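Local structure of biliverdin reductase (Synechocystis sp., 5B3T) at residues G258-V263 against G267-G272; H140-Q145 against T276-G281. The protein probably catalyses the NAD(P)H-dependent reduction of the open-chain tetrapyrrole biliverdin. All coordinates share one frame; numbering follows the deposited sequence.

Contact 1. Residues G258-V263 against G267-G272; sequences GTLIFV and GRLIQG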
# COMPACT_ATOMS: atom_id res chain seq x y z
N GLY A 258 -17.30 -21.18 -7.77
CA GLY A 258 -15.98 -21.26 -8.38
C GLY A 258 -14.90 -20.85 -7.41
O GLY A 258 -15.15 -20.34 -6.31
N THR A 259 -13.66 -21.08 -7.85
CA THR A 259 -12.46 -20.73 -7.10
C THR A 259 -11.56 -19.85 -7.95
O THR A 259 -11.35 -20.13 -9.14
CB THR A 259 -11.69 -21.98 -6.65
OG1 THR A 259 -12.42 -22.65 -5.61
CG2 THR A 259 -10.30 -21.62 -6.14
N LEU A 260 -11.03 -18.79 -7.35
CA LEU A 260 -10.01 -17.95 -7.96
C LEU A 260 -8.67 -18.26 -7.30
O LEU A 260 -8.55 -18.20 -6.07
CB LEU A 260 -10.35 -16.47 -7.81
CG LEU A 260 -11.63 -15.96 -8.47
CD1 LEU A 260 -11.93 -14.53 -8.04
CD2 LEU A 260 -11.50 -16.04 -9.99
N ILE A 261 -7.67 -18.59 -8.11
CA ILE A 261 -6.32 -18.87 -7.62
C ILE A 261 -5.36 -17.91 -8.29
O ILE A 261 -5.26 -17.89 -9.53
CB ILE A 261 -5.89 -20.31 -7.91
CG1 ILE A 261 -6.98 -21.30 -7.54
CG2 ILE A 261 -4.61 -20.64 -7.15
CD1 ILE A 261 -6.60 -22.67 -7.93
N PHE A 262 -4.64 -17.14 -7.49
CA PHE A 262 -3.56 -16.30 -7.99
C PHE A 262 -2.25 -16.75 -7.36
O PHE A 262 -2.11 -16.74 -6.14
CB PHE A 262 -3.84 -14.82 -7.71
CG PHE A 262 -4.99 -14.27 -8.50
CD1 PHE A 262 -6.29 -14.40 -8.04
CD2 PHE A 262 -4.77 -13.65 -9.73
CE1 PHE A 262 -7.35 -13.90 -8.77
CE2 PHE A 262 -5.83 -13.15 -10.46
CZ PHE A 262 -7.12 -13.28 -9.99
N VAL A 263 -1.32 -17.19 -8.21
CA VAL A 263 0.04 -17.53 -7.80
C VAL A 263 0.94 -16.44 -8.37
O VAL A 263 1.16 -16.38 -9.58
CB VAL A 263 0.46 -18.91 -8.30
CG1 VAL A 263 1.89 -19.22 -7.87
CG2 VAL A 263 -0.51 -19.98 -7.80
N GLY A 267 -3.19 -15.87 -12.65
CA GLY A 267 -4.51 -16.17 -12.14
C GLY A 267 -5.34 -17.14 -12.96
O GLY A 267 -5.27 -17.14 -14.19
N ARG A 268 -6.15 -17.95 -12.29
CA ARG A 268 -7.00 -18.92 -12.98
C ARG A 268 -8.36 -19.15 -12.31
O ARG A 268 -8.43 -19.45 -11.12
CB ARG A 268 -6.26 -20.25 -13.14
CG ARG A 268 -4.77 -20.10 -13.44
CD ARG A 268 -4.06 -21.44 -13.34
NE ARG A 268 -4.23 -22.05 -12.02
CZ ARG A 268 -4.80 -23.23 -11.82
NH1 ARG A 268 -5.26 -23.94 -12.85
NH2 ARG A 268 -4.92 -23.71 -10.59
N LEU A 269 -9.42 -19.03 -13.10
CA LEU A 269 -10.78 -19.25 -12.63
C LEU A 269 -11.12 -20.72 -12.80
O LEU A 269 -10.90 -21.29 -13.88
CB LEU A 269 -11.78 -18.38 -13.41
CG LEU A 269 -13.26 -18.69 -13.19
CD1 LEU A 269 -13.67 -18.45 -11.75
CD2 LEU A 269 -14.12 -17.89 -14.14
N ILE A 270 -11.64 -21.34 -11.75
CA ILE A 270 -12.02 -22.75 -11.77
C ILE A 270 -13.50 -22.84 -11.46
O ILE A 270 -13.94 -22.42 -10.39
CB ILE A 270 -11.20 -23.58 -10.77
CG1 ILE A 270 -9.71 -23.28 -10.91
CG2 ILE A 270 -11.45 -25.06 -10.99
CD1 ILE A 270 -8.84 -24.21 -10.11
N GLN A 271 -14.27 -23.39 -12.40
CA GLN A 271 -15.70 -23.62 -12.23
C GLN A 271 -16.02 -25.01 -12.77
O GLN A 271 -15.94 -25.25 -13.97
CB GLN A 271 -16.52 -22.56 -12.95
CG GLN A 271 -16.32 -21.14 -12.43
CD GLN A 271 -17.24 -20.14 -13.09
OE1 GLN A 271 -17.96 -19.40 -12.42
NE2 GLN A 271 -17.23 -20.11 -14.42
N GLY A 272 -16.38 -25.92 -11.88
CA GLY A 272 -16.65 -27.28 -12.31
C GLY A 272 -15.38 -27.91 -12.85
O GLY A 272 -14.37 -28.02 -12.15
O HOH W 1 -3.29 -19.96 -10.69
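Phe262 sets its CG opposite the carbonyl carbon (chi1 -68°) and stands its ring nearly upright (chi2 86°), which brings CD2 to 3.5 Å from Gly267 CA. Ile261 carries CG1 beside its own backbone N and stays extended beyond it, so that its CD1 reaches across to the partner strand. The two segments form an antiparallel beta hairpin in the large mixed sheet of the C-terminal domain; their axes approach to 4.7 Å and run at 163°. Two hydrogen-bonded pairs, Thr259 with Ile270 and Ile261 with Arg268, supply four backbone bonds. Three are of similar length, while Ile261 N to Arg268 O stretches to 3.2 Å, its donor tilted from the carbonyl plane.

Side chains alternate between two faces. On one, Leu260 CD2 meets Leu269 CD1 at 3.7 Å, next to Phe262, whose ring also touches Val139, Ala142 and Ile143 of helix 137-146. Gly267 is paired with Phe262 across the strands, and a CB there would collide with Phe262 CE2, so with the ring in this position there is no room for one. An alanine in place of Phe262 would probably open a gap between Gly267 and that helix, taking from Ala142 its contact with the ring and from Ile143 one of its aromatic neighbours.

On the other face, Ile261 and Ile270 cross obliquely, CD1 to CD1 at a tight 3.5 Å. Arg268 runs alongside Ile261, pointing the same way, and its chain bends at chi3; its NH1 makes a salt bridge with Glu275. A water at the guanidinium edge, in its plane, accepts from Arg268 NE at 2.6 Å and donates to Ile261 O at 3.1 Å, while that same carbonyl oxygen also accepts the hydrogen bond from Arg268 N at 2.9 Å.

Contact 2. Residues H140-Q145 against T276-G281; sequences HQAIRQ and TEITVG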
# COMPACT_ATOMS: atom_id res chain seq x y z
N HIS A 140 -5.38 -7.37 -7.68
CA HIS A 140 -6.58 -6.91 -6.99
C HIS A 140 -7.69 -6.57 -7.97
O HIS A 140 -8.86 -6.91 -7.74
CB HIS A 140 -6.28 -5.70 -6.11
CG HIS A 140 -7.52 -5.07 -5.54
ND1 HIS A 140 -8.19 -5.59 -4.46
CD2 HIS A 140 -8.23 -3.98 -5.93
CE1 HIS A 140 -9.25 -4.85 -4.19
NE2 HIS A 140 -9.29 -3.86 -5.07
N GLN A 141 -7.36 -5.88 -9.06
CA GLN A 141 -8.37 -5.55 -10.05
C GLN A 141 -8.88 -6.80 -10.76
O GLN A 141 -10.07 -6.89 -11.09
CB GLN A 141 -7.82 -4.54 -11.06
CG GLN A 141 -7.49 -3.18 -10.47
CD GLN A 141 -8.69 -2.48 -9.85
OE1 GLN A 141 -9.85 -2.82 -10.13
NE2 GLN A 141 -8.43 -1.48 -9.02
N ALA A 142 -7.99 -7.77 -10.99
CA ALA A 142 -8.43 -9.03 -11.58
C ALA A 142 -9.39 -9.77 -10.66
O ALA A 142 -10.37 -10.38 -11.13
CB ALA A 142 -7.21 -9.90 -11.91
N ILE A 143 -9.14 -9.74 -9.36
CA ILE A 143 -10.06 -10.35 -8.40
C ILE A 143 -11.41 -9.64 -8.44
O ILE A 143 -12.47 -10.27 -8.50
CB ILE A 143 -9.46 -10.34 -6.98
CG1 ILE A 143 -8.20 -11.20 -6.91
CG2 ILE A 143 -10.49 -10.81 -5.96
CD1 ILE A 143 -7.61 -11.31 -5.52
N ARG A 144 -11.38 -8.30 -8.40
CA ARG A 144 -12.61 -7.52 -8.48
C ARG A 144 -13.41 -7.86 -9.73
O ARG A 144 -14.63 -8.03 -9.67
CB ARG A 144 -12.29 -6.03 -8.44
CG ARG A 144 -12.49 -5.36 -7.09
CD ARG A 144 -13.87 -4.72 -7.01
NE ARG A 144 -14.02 -3.90 -5.81
CZ ARG A 144 -14.55 -4.33 -4.67
NH1 ARG A 144 -14.99 -5.58 -4.57
NH2 ARG A 144 -14.64 -3.52 -3.63
N GLN A 145 -12.73 -7.98 -10.87
CA GLN A 145 -13.40 -8.23 -12.14
C GLN A 145 -13.99 -9.64 -12.24
O GLN A 145 -14.76 -9.90 -13.17
CB GLN A 145 -12.43 -8.01 -13.30
CG GLN A 145 -12.23 -6.55 -13.67
CD GLN A 145 -11.05 -6.34 -14.59
OE1 GLN A 145 -10.68 -7.22 -15.36
NE2 GLN A 145 -10.43 -5.16 -14.51
N THR A 276 -10.00 -21.38 -16.57
CA THR A 276 -9.80 -20.25 -17.48
C THR A 276 -8.64 -19.39 -16.99
O THR A 276 -8.55 -19.07 -15.80
CB THR A 276 -11.07 -19.40 -17.59
OG1 THR A 276 -12.20 -20.25 -17.84
CG2 THR A 276 -10.94 -18.40 -18.73
N GLU A 277 -7.76 -19.01 -17.92
CA GLU A 277 -6.73 -18.04 -17.60
C GLU A 277 -7.37 -16.69 -17.32
O GLU A 277 -8.38 -16.32 -17.93
CB GLU A 277 -5.73 -17.92 -18.75
CG GLU A 277 -4.28 -17.79 -18.32
CD GLU A 277 -3.73 -19.08 -17.74
OE1 GLU A 277 -3.71 -20.10 -18.46
OE2 GLU A 277 -3.33 -19.08 -16.55
N ILE A 278 -6.79 -15.95 -16.38
CA ILE A 278 -7.27 -14.62 -16.01
C ILE A 278 -6.22 -13.60 -16.43
O ILE A 278 -5.05 -13.71 -16.03
CB ILE A 278 -7.58 -14.51 -14.51
CG1 ILE A 278 -8.76 -15.41 -14.14
CG2 ILE A 278 -7.87 -13.07 -14.12
CD1 ILE A 278 -9.10 -15.41 -12.67
N THR A 279 -6.64 -12.62 -17.23
CA THR A 279 -5.74 -11.55 -17.65
C THR A 279 -5.50 -10.59 -16.49
O THR A 279 -6.45 -10.00 -15.95
CB THR A 279 -6.32 -10.81 -18.85
OG1 THR A 279 -6.55 -11.74 -19.92
CG2 THR A 279 -5.37 -9.73 -19.32
N VAL A 280 -4.25 -10.43 -16.09
CA VAL A 280 -3.86 -9.53 -15.01
C VAL A 280 -3.15 -8.33 -15.63
O VAL A 280 -2.10 -8.49 -16.28
CB VAL A 280 -2.98 -10.22 -13.97
CG1 VAL A 280 -2.57 -9.24 -12.88
CG2 VAL A 280 -3.71 -11.42 -13.38
N GLY A 281 -3.71 -7.14 -15.43
CA GLY A 281 -3.13 -5.93 -15.98
C GLY A 281 -1.93 -5.45 -15.19
O GLY A 281 -1.64 -5.90 -14.09
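Helix 137-146 packs here against the last strand of the mixed sheet in the C-terminal domain, strand 274-278, and against the loop that follows it. The contact turns on one small side chain. Ala142 directs its CB at segment 276-281, where it meets Ile278 CG2 at 3.9 Å and Val280 CG2 at 4.1 Å. The backbones come nearest at Ala142 and Val280, with 5.7 Å between their CA atoms, an approach that a side chain of one carbon makes possible.

Different torsions present the two methyls. In Ile278 the branch in use, CG2, is anti to the backbone N, with CG1 placed beside that nitrogen (chi1 -66°). In Val280 it is CG2, opposite the carbonyl carbon, that touches, whereas CG1 takes the position anti to N (chi1 179°). The methyl of Ala142 thus touches one methyl from Ile278 and one from Val280, and it also passes the carbonyl of the intervening residue, lying 4.1 Å from Thr279 O.

Neighbouring groups extend this apolar patch: Phe262 of strand 258-263 also covers Ile278 and Val280, and Leu260 adds to the cover of Ile278. The helix supplies its own polar bonds. Arg144 N donates to His140 O at 3.0 Å and Gln145 N to Gln141 O at 2.9 Å, while Ala142 O receives a hydrogen bond from Asn146 ND2.

Val280 lies about 11 Å, side chain to side chain, from Tyr23 of the NADP(+) site, too far for direct contact. No hydrogen bond or salt bridge crosses between the segments, and only 116 Å² is buried, both sides summed; between these two segments the contact therefore rests on apolar, nondirectional packing, with no directional bond to fix its register.

In the fold
Contact 1 joins consecutive strands within the sheet, whereas contact 2 sets a helix against that sheet's last strand and the following loop, across a far longer span of sequence. Their centres are 10 Å apart, and contact 1 is nested inside the loop that contact 2 closes. Strand 266-271 bonds onward to strand 274-278: Leu269 N lies 2.8 Å from Thr276 O. The helix of contact 2 lies on the sheet face that carries Leu260, Phe262 and Leu269. Both contacts are partly buried. The hairpin combines backbone hydrogen bonding with side-chain packing over 435 Å²; the smaller helix contact is mainly apolar, with no hydrogen bond between its segments.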